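Local coordinates for protein serine--tRNA ligase (Pyrococcus horikoshii, PDB 2DQ0) that catalyses the ATP-dependent attachment of serine to tRNA(Ser), and probably also to tRNA(Sec), working as a class II synthetase homodimer, at residues A[198-203]-A[303-308]; A[208-213]-A[324-329]; A[272-277]-A[317-322]; A[433-436]-A[440-443]. One frame throughout, in Å; residues are numbered along the deposited sequence.

Contact 1: residues A[198-203]-A[303-308]; sequences ALIRFA and HKVEQF. With SSA (5'-O-(N-(L-seryl)-sulfamoyl)adenosine), chain G.
Val305 packs its two methyl groups against Ile200 and Ala203. CG2 of Val305 lies 3.6 Å from CA of Ile200 and 4.0 Å from its CG2, so it rests on the helix backbone as much as on the side chain. CG1 of Val305 meets CB of Ala203 at 3.6 Å. The end of Ile200 reaches further back, with CD1 4.1 Å from CB of His303. The imidazole bridges two partners: ND1 is hydrogen-bonded to Asp196, earlier on the same helix, and NE2 to Tyr219 of the second subunit. The helix and strand segments run almost parallel, 8° apart, with their axes 8.4 Å from each other.

Lys304 and Glu306 lie on the other side of the strand, in the ligand pocket. Glu306 takes two bonds from the seryl-adenylate analog: OG of SSA donates to OE1 and N10 of SSA to OE2, each at 2.6 Å. NZ of Lys304 forms a salt bridge with Glu306 OE1 at 3.2 Å, weak as a hydrogen bond. Bends at chi3 and chi4 (55° and 57°) turn the lysine chain to this carboxylate. NZ is also hydrogen-bonded to Thr252 OG1. The arrangement is that of the class II synthetase core, where a motif 2 strand carries substrate-binding side chains on one face and packs on the motif 1 helix with the other.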
# COMPACT_ATOMS: atom_id res chain seq x y z
N ALA A 198 -9.09 1.00 -15.86
CA ALA A 198 -9.68 0.25 -16.97
C ALA A 198 -8.90 -1.03 -17.22
O ALA A 198 -9.49 -2.10 -17.41
CB ALA A 198 -9.72 1.11 -18.23
N LEU A 199 -7.57 -0.92 -17.22
CA LEU A 199 -6.70 -2.07 -17.45
C LEU A 199 -6.90 -3.17 -16.39
O LEU A 199 -6.88 -4.35 -16.71
CB LEU A 199 -5.24 -1.62 -17.52
CG LEU A 199 -4.81 -1.02 -18.87
CD1 LEU A 199 -3.43 -0.33 -18.80
CD2 LEU A 199 -4.75 -2.15 -19.87
N ILE A 200 -7.12 -2.77 -15.14
CA ILE A 200 -7.37 -3.69 -14.04
C ILE A 200 -8.70 -4.45 -14.32
O ILE A 200 -8.71 -5.68 -14.32
CB ILE A 200 -7.48 -2.90 -12.70
CG1 ILE A 200 -6.10 -2.45 -12.25
CG2 ILE A 200 -8.13 -3.77 -11.59
CD1 ILE A 200 -6.14 -1.50 -11.03
N ARG A 201 -9.79 -3.72 -14.55
CA ARG A 201 -11.08 -4.34 -14.84
C ARG A 201 -11.05 -5.28 -16.04
O ARG A 201 -11.59 -6.39 -15.97
CB ARG A 201 -12.16 -3.27 -15.08
CG ARG A 201 -12.87 -2.79 -13.82
CD ARG A 201 -13.30 -3.95 -12.90
NE ARG A 201 -14.30 -4.88 -13.45
CZ ARG A 201 -15.62 -4.69 -13.41
NH1 ARG A 201 -16.43 -5.60 -13.93
NH2 ARG A 201 -16.13 -3.58 -12.87
N PHE A 202 -10.42 -4.85 -17.12
CA PHE A 202 -10.30 -5.69 -18.31
C PHE A 202 -9.61 -7.01 -17.94
O PHE A 202 -10.17 -8.09 -18.13
CB PHE A 202 -9.50 -4.93 -19.37
CG PHE A 202 -9.05 -5.77 -20.51
CD1 PHE A 202 -9.96 -6.39 -21.35
CD2 PHE A 202 -7.69 -5.93 -20.77
CE1 PHE A 202 -9.52 -7.16 -22.43
CE2 PHE A 202 -7.23 -6.69 -21.85
CZ PHE A 202 -8.15 -7.31 -22.68
N ALA A 203 -8.40 -6.93 -17.38
CA ALA A 203 -7.67 -8.13 -16.98
C ALA A 203 -8.54 -8.98 -16.08
O ALA A 203 -8.71 -10.17 -16.29
CB ALA A 203 -6.40 -7.75 -16.24
N HIS A 303 0.26 -0.98 -9.90
CA HIS A 303 -0.90 -1.84 -9.78
C HIS A 303 -0.72 -3.06 -10.68
O HIS A 303 -0.22 -2.94 -11.80
CB HIS A 303 -2.14 -1.06 -10.17
CG HIS A 303 -2.44 0.06 -9.24
ND1 HIS A 303 -3.19 1.16 -9.62
CD2 HIS A 303 -2.14 0.24 -7.93
CE1 HIS A 303 -3.33 1.97 -8.58
NE2 HIS A 303 -2.70 1.43 -7.54
N LYS A 304 -1.13 -4.23 -10.19
CA LYS A 304 -1.03 -5.45 -10.96
C LYS A 304 -2.12 -6.49 -10.72
O LYS A 304 -2.43 -6.84 -9.59
CB LYS A 304 0.34 -6.10 -10.73
CG LYS A 304 0.57 -7.34 -11.58
CD LYS A 304 2.03 -7.78 -11.54
CE LYS A 304 2.51 -8.01 -10.10
NZ LYS A 304 1.68 -9.02 -9.37
N VAL A 305 -2.71 -6.96 -11.81
CA VAL A 305 -3.73 -7.99 -11.76
C VAL A 305 -2.89 -9.25 -11.92
O VAL A 305 -2.18 -9.40 -12.92
CB VAL A 305 -4.71 -7.84 -12.94
CG1 VAL A 305 -5.68 -9.02 -12.98
CG2 VAL A 305 -5.47 -6.54 -12.80
N GLU A 306 -2.98 -10.16 -10.95
CA GLU A 306 -2.16 -11.37 -10.95
C GLU A 306 -2.88 -12.71 -11.02
O GLU A 306 -3.89 -12.92 -10.35
CB GLU A 306 -1.30 -11.34 -9.68
CG GLU A 306 -0.44 -12.57 -9.45
CD GLU A 306 0.90 -12.46 -10.14
OE1 GLU A 306 1.00 -11.66 -11.09
OE2 GLU A 306 1.83 -13.18 -9.73
N GLN A 307 -2.31 -13.63 -11.80
CA GLN A 307 -2.85 -14.99 -11.92
C GLN A 307 -2.06 -15.88 -10.97
O GLN A 307 -0.83 -15.84 -10.96
CB GLN A 307 -2.62 -15.58 -13.32
CG GLN A 307 -3.32 -14.93 -14.50
CD GLN A 307 -2.87 -15.57 -15.80
OE1 GLN A 307 -2.08 -15.00 -16.57
NE2 GLN A 307 -3.33 -16.79 -16.04
N PHE A 308 -2.75 -16.69 -10.16
CA PHE A 308 -2.04 -17.61 -9.28
C PHE A 308 -2.76 -18.94 -9.32
O PHE A 308 -4.00 -18.99 -9.28
CB PHE A 308 -1.98 -17.07 -7.87
CG PHE A 308 -1.04 -17.83 -6.96
CD1 PHE A 308 -1.42 -19.07 -6.41
CD2 PHE A 308 0.20 -17.29 -6.61
CE1 PHE A 308 -0.58 -19.74 -5.52
CE2 PHE A 308 1.05 -17.95 -5.72
CZ PHE A 308 0.66 -19.18 -5.17
N10 SSA G . 4.31 -12.52 -9.29
CA SSA G . 5.12 -12.46 -10.52
CB SSA G . 4.25 -12.56 -11.75
OG SSA G . 3.48 -11.38 -11.98
C9 SSA G . 5.93 -11.18 -10.65
O9 SSA G . 5.79 -10.26 -9.86
N8 SSA G . 6.82 -11.13 -11.66
S1 SSA G . 7.69 -9.81 -11.90
O1S SSA G . 8.50 -9.64 -10.70
O2S SSA G . 8.34 -9.99 -13.20
O5' SSA G . 6.62 -8.66 -11.98
C5' SSA G . 5.59 -8.74 -12.94
C4' SSA G . 5.53 -7.51 -13.79
O4' SSA G . 5.25 -6.35 -12.99
C3' SSA G . 6.77 -7.12 -14.57
O3' SSA G . 6.89 -7.93 -15.72
C2' SSA G . 6.38 -5.70 -14.95
O2' SSA G . 5.39 -5.61 -15.95
C1' SSA G . 5.82 -5.20 -13.61
N9 SSA G . 6.82 -4.67 -12.69
C8 SSA G . 7.73 -5.35 -11.90
N7 SSA G . 8.50 -4.57 -11.19
C5 SSA G . 8.07 -3.29 -11.53
C6 SSA G . 8.49 -1.99 -11.13
N6 SSA G . 9.48 -1.79 -10.26
N1 SSA G . 7.84 -0.91 -11.65
C2 SSA G . 6.83 -1.12 -12.52
N3 SSA G . 6.35 -2.30 -12.98
C4 SSA G . 7.03 -3.35 -12.45

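Contact 2: residues A[208-213]-A[324-329]; sequences IEKGFT and IRNAEE
Lys210 and Asn326 mark the closest backbone approach, with 8.9 Å between their CA atoms. The two backbones do not touch, and side chains bridge the gap. Residues 324-329 are helical throughout. Residues 208-213 contain the end of helix 190-209, which a Schellman motif closes. Gly211 N bonds to Ile208 O at 3.0 Å, and Phe212 N to Leu207 O. Gly211 has a positive phi of 95°, where a side chain would press on the carbonyl oxygen of Lys210. The chain then turns into strand 213-216. This helix-turn-strand unit is motif 1 of the class II synthetases, and it lies at the dimer interface: Ile208 packs on Ile194 of the second subunit.

Lys210 spans the gap with an extended chain, reaching across to Asn326 and Glu329. Its NZ forms a salt bridge with Glu329 OE2 at 2.9 Å. The hydrogen bond in it is weak, and the place of NZ is less sure because it lies too close to Asn326. Glu329 meets the lysine from the opposite direction, on a chain that is also extended. With an alanine here, the Lys210 ammonium would probably lose this carboxylate partner and its end would be freer to swing. The Asn326 amide is probably turned over in the model. The Asn326 side chain meets the end of Lys210, and CZ of Phe212 also comes near it, obliquely. Phe212 also packs on Leu274 and Val276 of strand 273-282, which joins the turn to the catalytic sheet. On the same helix, Glu328 pairs instead with Arg127 and Tyr338.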
# COMPACT_ATOMS: atom_id res chain seq x y z
N ILE A 208 -11.67 -13.87 -14.98
CA ILE A 208 -12.91 -14.35 -14.35
C ILE A 208 -13.69 -15.21 -15.34
O ILE A 208 -14.21 -16.26 -14.97
CB ILE A 208 -13.80 -13.19 -13.88
CG1 ILE A 208 -13.22 -12.56 -12.62
CG2 ILE A 208 -15.19 -13.70 -13.57
CD1 ILE A 208 -14.08 -11.44 -12.08
N GLU A 209 -13.79 -14.78 -16.59
CA GLU A 209 -14.50 -15.60 -17.56
C GLU A 209 -13.81 -16.98 -17.69
O GLU A 209 -14.47 -17.98 -17.93
CB GLU A 209 -14.53 -14.94 -18.94
CG GLU A 209 -15.04 -13.51 -18.98
CD GLU A 209 -14.78 -12.83 -20.32
OE1 GLU A 209 -15.05 -11.61 -20.43
OE2 GLU A 209 -14.30 -13.51 -21.26
N LYS A 210 -12.49 -17.03 -17.53
CA LYS A 210 -11.78 -18.30 -17.65
C LYS A 210 -11.82 -19.13 -16.38
O LYS A 210 -11.07 -20.11 -16.27
CB LYS A 210 -10.31 -18.06 -18.03
CG LYS A 210 -10.12 -17.45 -19.41
CD LYS A 210 -8.65 -17.37 -19.80
CE LYS A 210 -8.53 -17.16 -21.29
NZ LYS A 210 -7.13 -16.91 -21.72
N GLY A 211 -12.65 -18.73 -15.42
CA GLY A 211 -12.77 -19.48 -14.19
C GLY A 211 -11.96 -19.11 -12.95
O GLY A 211 -11.93 -19.88 -11.98
N PHE A 212 -11.31 -17.95 -12.96
CA PHE A 212 -10.52 -17.55 -11.79
C PHE A 212 -11.33 -16.76 -10.75
O PHE A 212 -12.08 -15.83 -11.11
CB PHE A 212 -9.32 -16.73 -12.23
CG PHE A 212 -8.29 -17.52 -12.95
CD1 PHE A 212 -8.62 -18.20 -14.13
CD2 PHE A 212 -7.00 -17.63 -12.44
CE1 PHE A 212 -7.66 -18.98 -14.79
CE2 PHE A 212 -6.03 -18.40 -13.09
CZ PHE A 212 -6.36 -19.09 -14.27
N THR A 213 -11.22 -17.14 -9.48
CA THR A 213 -11.95 -16.42 -8.43
C THR A 213 -11.16 -15.14 -8.13
O THR A 213 -9.97 -15.17 -7.77
CB THR A 213 -12.15 -17.30 -7.14
OG1 THR A 213 -11.03 -18.17 -6.96
CG2 THR A 213 -13.41 -18.16 -7.26
N ILE A 324 0.56 -18.25 -19.34
CA ILE A 324 1.31 -17.37 -20.25
C ILE A 324 0.44 -17.01 -21.47
O ILE A 324 0.49 -15.89 -21.97
CB ILE A 324 2.66 -18.01 -20.73
CG1 ILE A 324 3.45 -17.01 -21.59
CG2 ILE A 324 2.40 -19.26 -21.54
CD1 ILE A 324 3.93 -15.77 -20.87
N ARG A 325 -0.39 -17.96 -21.91
CA ARG A 325 -1.27 -17.72 -23.05
C ARG A 325 -2.37 -16.77 -22.62
O ARG A 325 -2.89 -15.98 -23.42
CB ARG A 325 -1.89 -19.02 -23.55
CG ARG A 325 -0.90 -20.08 -24.02
CD ARG A 325 -0.47 -19.88 -25.46
NE ARG A 325 0.52 -20.87 -25.89
CZ ARG A 325 1.04 -20.91 -27.12
NH1 ARG A 325 0.66 -20.03 -28.04
NH2 ARG A 325 1.95 -21.84 -27.43
N ASN A 326 -2.74 -16.87 -21.35
CA ASN A 326 -3.79 -15.99 -20.83
C ASN A 326 -3.28 -14.56 -20.88
O ASN A 326 -4.04 -13.67 -21.25
CB ASN A 326 -4.16 -16.37 -19.39
CG ASN A 326 -5.03 -17.61 -19.31
OD1 ASN A 326 -5.29 -18.13 -18.24
ND2 ASN A 326 -5.49 -18.08 -20.46
N ALA A 327 -2.01 -14.35 -20.54
CA ALA A 327 -1.43 -13.00 -20.60
C ALA A 327 -1.25 -12.58 -22.05
O ALA A 327 -1.52 -11.43 -22.39
CB ALA A 327 -0.10 -12.94 -19.89
N GLU A 328 -0.82 -13.50 -22.91
CA GLU A 328 -0.65 -13.19 -24.34
C GLU A 328 -1.94 -12.68 -24.96
O GLU A 328 -1.91 -11.76 -25.78
CB GLU A 328 -0.18 -14.42 -25.13
CG GLU A 328 1.23 -14.84 -24.86
CD GLU A 328 1.69 -15.98 -25.73
OE1 GLU A 328 1.74 -15.81 -26.96
OE2 GLU A 328 2.01 -17.05 -25.17
N GLU A 329 -3.07 -13.27 -24.57
CA GLU A 329 -4.36 -12.86 -25.13
C GLU A 329 -4.68 -11.43 -24.81
O GLU A 329 -5.18 -10.70 -25.66
CB GLU A 329 -5.49 -13.75 -24.61
CG GLU A 329 -5.65 -15.06 -25.35
CD GLU A 329 -6.76 -15.92 -24.74
OE1 GLU A 329 -7.85 -15.36 -24.48
OE2 GLU A 329 -6.54 -17.14 -24.53

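Contact 3: residues A[272-277]-A[317-322]; sequences PLLYVG and WEWHEK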
# COMPACT_ATOMS: atom_id res chain seq x y z
N PRO A 272 -7.61 -27.68 -9.70
CA PRO A 272 -6.71 -26.58 -9.37
C PRO A 272 -7.45 -25.39 -8.74
O PRO A 272 -8.59 -25.11 -9.09
CB PRO A 272 -6.11 -26.22 -10.73
CG PRO A 272 -7.28 -26.40 -11.64
CD PRO A 272 -7.93 -27.70 -11.14
N LEU A 273 -6.82 -24.73 -7.77
CA LEU A 273 -7.42 -23.56 -7.15
C LEU A 273 -6.95 -22.42 -8.03
O LEU A 273 -5.75 -22.22 -8.19
CB LEU A 273 -6.90 -23.37 -5.73
CG LEU A 273 -7.19 -24.47 -4.71
CD1 LEU A 273 -6.68 -24.04 -3.33
CD2 LEU A 273 -8.67 -24.74 -4.64
N LEU A 274 -7.88 -21.69 -8.62
CA LEU A 274 -7.50 -20.60 -9.51
C LEU A 274 -7.80 -19.20 -8.96
O LEU A 274 -8.96 -18.81 -8.78
CB LEU A 274 -8.16 -20.78 -10.87
CG LEU A 274 -8.02 -22.19 -11.45
CD1 LEU A 274 -8.98 -22.30 -12.61
CD2 LEU A 274 -6.57 -22.52 -11.87
N TYR A 275 -6.75 -18.44 -8.72
CA TYR A 275 -6.94 -17.09 -8.21
C TYR A 275 -6.42 -16.00 -9.13
O TYR A 275 -5.39 -16.13 -9.79
CB TYR A 275 -6.27 -16.96 -6.85
CG TYR A 275 -6.87 -17.85 -5.80
CD1 TYR A 275 -8.17 -17.64 -5.34
CD2 TYR A 275 -6.13 -18.89 -5.24
CE1 TYR A 275 -8.72 -18.45 -4.35
CE2 TYR A 275 -6.66 -19.70 -4.25
CZ TYR A 275 -7.96 -19.47 -3.80
OH TYR A 275 -8.46 -20.25 -2.80
N VAL A 276 -7.17 -14.91 -9.18
CA VAL A 276 -6.75 -13.75 -9.93
C VAL A 276 -6.88 -12.58 -8.96
O VAL A 276 -7.98 -12.14 -8.63
CB VAL A 276 -7.60 -13.50 -11.19
CG1 VAL A 276 -9.12 -13.59 -10.88
CG2 VAL A 276 -7.24 -12.16 -11.77
N GLY A 277 -5.74 -12.11 -8.46
CA GLY A 277 -5.76 -11.00 -7.52
C GLY A 277 -5.43 -9.66 -8.15
O GLY A 277 -4.85 -9.59 -9.25
N TRP A 317 2.81 -28.15 -15.41
CA TRP A 317 3.41 -27.72 -16.67
C TRP A 317 2.33 -27.35 -17.67
O TRP A 317 2.51 -26.45 -18.50
CB TRP A 317 4.33 -28.81 -17.22
CG TRP A 317 5.52 -28.97 -16.35
CD1 TRP A 317 5.78 -30.00 -15.50
CD2 TRP A 317 6.52 -27.98 -16.10
NE1 TRP A 317 6.87 -29.71 -14.71
CE2 TRP A 317 7.34 -28.47 -15.06
CE3 TRP A 317 6.80 -26.71 -16.64
CZ2 TRP A 317 8.42 -27.75 -14.55
CZ3 TRP A 317 7.88 -25.99 -16.13
CH2 TRP A 317 8.67 -26.52 -15.09
N GLU A 318 1.19 -28.02 -17.61
CA GLU A 318 0.13 -27.67 -18.53
C GLU A 318 -0.44 -26.31 -18.14
O GLU A 318 -0.79 -25.49 -19.00
CB GLU A 318 -0.96 -28.73 -18.49
CG GLU A 318 -1.89 -28.67 -19.68
CD GLU A 318 -3.07 -29.60 -19.51
OE1 GLU A 318 -2.88 -30.67 -18.89
OE2 GLU A 318 -4.16 -29.26 -20.01
N TRP A 319 -0.54 -26.06 -16.83
CA TRP A 319 -1.05 -24.79 -16.34
C TRP A 319 -0.12 -23.65 -16.71
O TRP A 319 -0.56 -22.58 -17.16
CB TRP A 319 -1.24 -24.84 -14.82
CG TRP A 319 -2.63 -25.24 -14.50
CD1 TRP A 319 -3.05 -26.42 -13.93
CD2 TRP A 319 -3.82 -24.56 -14.92
NE1 TRP A 319 -4.41 -26.51 -13.99
CE2 TRP A 319 -4.92 -25.39 -14.59
CE3 TRP A 319 -4.06 -23.32 -15.55
CZ2 TRP A 319 -6.24 -25.03 -14.88
CZ3 TRP A 319 -5.37 -22.96 -15.83
CH2 TRP A 319 -6.45 -23.82 -15.49
N HIS A 320 1.18 -23.90 -16.52
CA HIS A 320 2.20 -22.92 -16.85
C HIS A 320 1.93 -22.44 -18.25
O HIS A 320 1.86 -21.25 -18.55
CB HIS A 320 3.59 -23.58 -16.82
CG HIS A 320 4.72 -22.62 -17.00
ND1 HIS A 320 6.00 -23.03 -17.31
CD2 HIS A 320 4.77 -21.27 -16.89
CE1 HIS A 320 6.79 -21.98 -17.38
NE2 HIS A 320 6.07 -20.90 -17.12
N GLU A 321 1.75 -23.40 -19.13
CA GLU A 321 1.51 -23.10 -20.51
C GLU A 321 0.22 -22.32 -20.73
O GLU A 321 0.12 -21.53 -21.66
CB GLU A 321 1.51 -24.40 -21.29
CG GLU A 321 2.20 -24.29 -22.61
CD GLU A 321 3.62 -23.80 -22.50
OE1 GLU A 321 4.44 -24.48 -21.84
OE2 GLU A 321 3.91 -22.73 -23.08
N LYS A 322 -0.79 -22.52 -19.87
CA LYS A 322 -2.04 -21.79 -20.05
C LYS A 322 -1.99 -20.35 -19.55
O LYS A 322 -2.53 -19.44 -20.20
CB LYS A 322 -3.20 -22.49 -19.35
CG LYS A 322 -3.57 -23.86 -19.86
CD LYS A 322 -4.75 -24.37 -19.04
CE LYS A 322 -5.02 -25.85 -19.25
NZ LYS A 322 -5.95 -26.39 -18.22
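The indole of Trp319 has Leu274 on one face and the ammonium end of Lys322 on the opposite face. CD2 of Leu274 makes a CH-pi contact with the six-membered ring, 4.0 Å from its centroid and 17° off the normal. It sits toward the rim, 3.8 Å from CH2 of Trp319. CG of Leu274 is anti to its carbonyl carbon (chi1 -48°), which turns the methyls to the indole. On the other side, NZ of Lys322 stands 3.6 Å above the ring plane. NZ of Lys322 also has a long salt bridge, 3.8 Å, to OE2 of Glu318, one turn earlier. Pro272 comes up obliquely along the NE1-CE2-CZ2 side of the indole. Its CG is 3.7 Å from CZ2 of Trp319, and its CB is 3.7 Å from NE1. The peptide bond before Pro272 is cis. Leu274 and Pro272 cross the indole at about a right angle, and no hydrogen bond joins the segments. Trp319 thus covers the start of strand 273-282. Strand 301-311 pairs with this strand and leads on to helix 316-333, and its Ser311 touches the indole. On the far side of strand 273-282 runs strand 213-216, where Thr213 bonds to the backbone of Leu274.

Contact 4: residues A[433-436]-A[440-443]; sequences VLWK and FKEI
Phe440 meets Trp435 through its backbone alone. Its carbonyl O lies 4.1 Å from CD1 of Trp435, while its side chain turns away to pack on Ile194 and Ile430. The same carbonyl is hydrogen-bonded to Thr438 OG1, within the turn that joins the segments.

Lys441 carries the contact. Its aliphatic chain crosses one face of the Trp435 indole at about a right angle. CB lies near the pyrrole side, 3.7 Å from NE1 of Trp435. CG follows, 3.5 Å from CE2. CD stands almost straight above the six-membered ring, 3.4 Å from its centroid and 6° off the normal, a CH-pi contact. CE is 3.5 Å from CZ3. A bend at chi4 (57°) then places NZ 5.1 Å from the same centroid, at most a weak cation-pi attraction. The methylenes, and not the charge, do most of the touching. The indole is held at its nitrogen too, since NE1 donates to the backbone O of Ile430. A serine here has no indole, so the Lys441 chain would probably lose its flat support and be free to turn, and the Ile430 carbonyl its NE1 partner.

Glu442 and Ile443 lead away from the indole. Glu442 touches Thr427, and Ile443 packs on Leu169. The two form the short strand 442-443, antiparallel to strand 428-429, and Lys441 adds a backbone bond to Ile430. This C-terminal part lies against helix 190-209: Phe440 touches Ile194, Ile443 touches Glu191, and Val433 meets Phe202 and Arg206.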
# COMPACT_ATOMS: atom_id res chain seq x y z
N VAL A 433 -10.91 -2.65 -27.38
CA VAL A 433 -11.32 -3.51 -26.29
C VAL A 433 -11.52 -2.76 -24.98
O VAL A 433 -12.32 -3.20 -24.15
CB VAL A 433 -10.29 -4.62 -26.03
CG1 VAL A 433 -10.95 -5.76 -25.26
CG2 VAL A 433 -9.69 -5.10 -27.33
N LEU A 434 -10.79 -1.67 -24.78
CA LEU A 434 -10.90 -0.90 -23.53
C LEU A 434 -11.95 0.21 -23.54
O LEU A 434 -12.28 0.75 -22.49
CB LEU A 434 -9.54 -0.30 -23.12
CG LEU A 434 -8.37 -1.26 -22.91
CD1 LEU A 434 -7.09 -0.51 -22.71
CD2 LEU A 434 -8.66 -2.14 -21.71
N TRP A 435 -12.47 0.55 -24.72
CA TRP A 435 -13.47 1.62 -24.83
C TRP A 435 -14.66 1.46 -23.86
O TRP A 435 -15.17 2.46 -23.33
CB TRP A 435 -14.01 1.71 -26.26
CG TRP A 435 -13.02 2.11 -27.31
CD1 TRP A 435 -11.71 2.47 -27.12
CD2 TRP A 435 -13.26 2.21 -28.71
NE1 TRP A 435 -11.12 2.79 -28.32
CE2 TRP A 435 -12.05 2.64 -29.31
CE3 TRP A 435 -14.37 1.98 -29.52
CZ2 TRP A 435 -11.93 2.83 -30.69
CZ3 TRP A 435 -14.26 2.17 -30.89
CH2 TRP A 435 -13.04 2.60 -31.46
N LYS A 436 -15.10 0.23 -23.62
CA LYS A 436 -16.22 0.03 -22.72
C LYS A 436 -15.80 0.39 -21.30
O LYS A 436 -16.64 0.78 -20.48
CB LYS A 436 -16.75 -1.42 -22.78
CG LYS A 436 -15.75 -2.52 -22.44
CD LYS A 436 -16.42 -3.88 -22.66
CE LYS A 436 -15.44 -5.07 -22.61
NZ LYS A 436 -14.69 -5.32 -23.89
N PHE A 440 -13.59 7.31 -23.30
CA PHE A 440 -12.89 7.95 -24.39
C PHE A 440 -12.18 6.94 -25.28
O PHE A 440 -11.84 5.86 -24.84
CB PHE A 440 -11.91 8.94 -23.79
CG PHE A 440 -10.94 8.32 -22.82
CD1 PHE A 440 -9.76 7.73 -23.28
CD2 PHE A 440 -11.18 8.38 -21.45
CE1 PHE A 440 -8.83 7.22 -22.36
CE2 PHE A 440 -10.25 7.87 -20.53
CZ PHE A 440 -9.07 7.29 -20.97
N LYS A 441 -11.94 7.29 -26.55
CA LYS A 441 -11.27 6.37 -27.48
C LYS A 441 -9.82 6.74 -27.73
O LYS A 441 -9.04 5.95 -28.26
CB LYS A 441 -12.02 6.32 -28.81
CG LYS A 441 -13.45 5.80 -28.71
CD LYS A 441 -14.07 5.66 -30.09
CE LYS A 441 -15.53 5.30 -30.00
NZ LYS A 441 -16.29 6.29 -29.20
N GLU A 442 -9.45 7.95 -27.35
CA GLU A 442 -8.08 8.39 -27.53
C GLU A 442 -7.77 9.46 -26.49
O GLU A 442 -8.67 9.95 -25.80
CB GLU A 442 -7.90 8.99 -28.92
CG GLU A 442 -8.95 10.04 -29.28
CD GLU A 442 -8.66 10.75 -30.59
OE1 GLU A 442 -8.32 10.06 -31.59
OE2 GLU A 442 -8.78 12.00 -30.63
N ILE A 443 -6.50 9.80 -26.36
CA ILE A 443 -6.12 10.84 -25.43
C ILE A 443 -5.36 11.87 -26.24
O ILE A 443 -4.35 11.56 -26.85
CB ILE A 443 -5.22 10.32 -24.27
CG1 ILE A 443 -5.92 9.14 -23.57
CG2 ILE A 443 -4.96 11.46 -23.28
CD1 ILE A 443 -5.06 8.40 -22.58

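Contacts 1, 2 and 3 form one cluster in the catalytic core. Between centres, contacts 2 and 3 are about 8 Å apart, contacts 1 and 2 about 10 Å, and contacts 1 and 3 about 15 Å. Contacts 1 and 2 share helix 190-209, and contacts 2 and 3 share helix 316-333. Contacts 1 and 3 use the neighbouring antiparallel strands 301-311 and 273-282. Along the chain, contact 3 nests inside contact 2, while contact 1 interleaves with both. Contact 4 follows them all, its centre about 17 Å from that of contact 1, which it meets through Phe202 and Leu199. Helix 190-209 thus touches the sheet that carries ligand-pocket residues, the C-terminal segment and the second subunit.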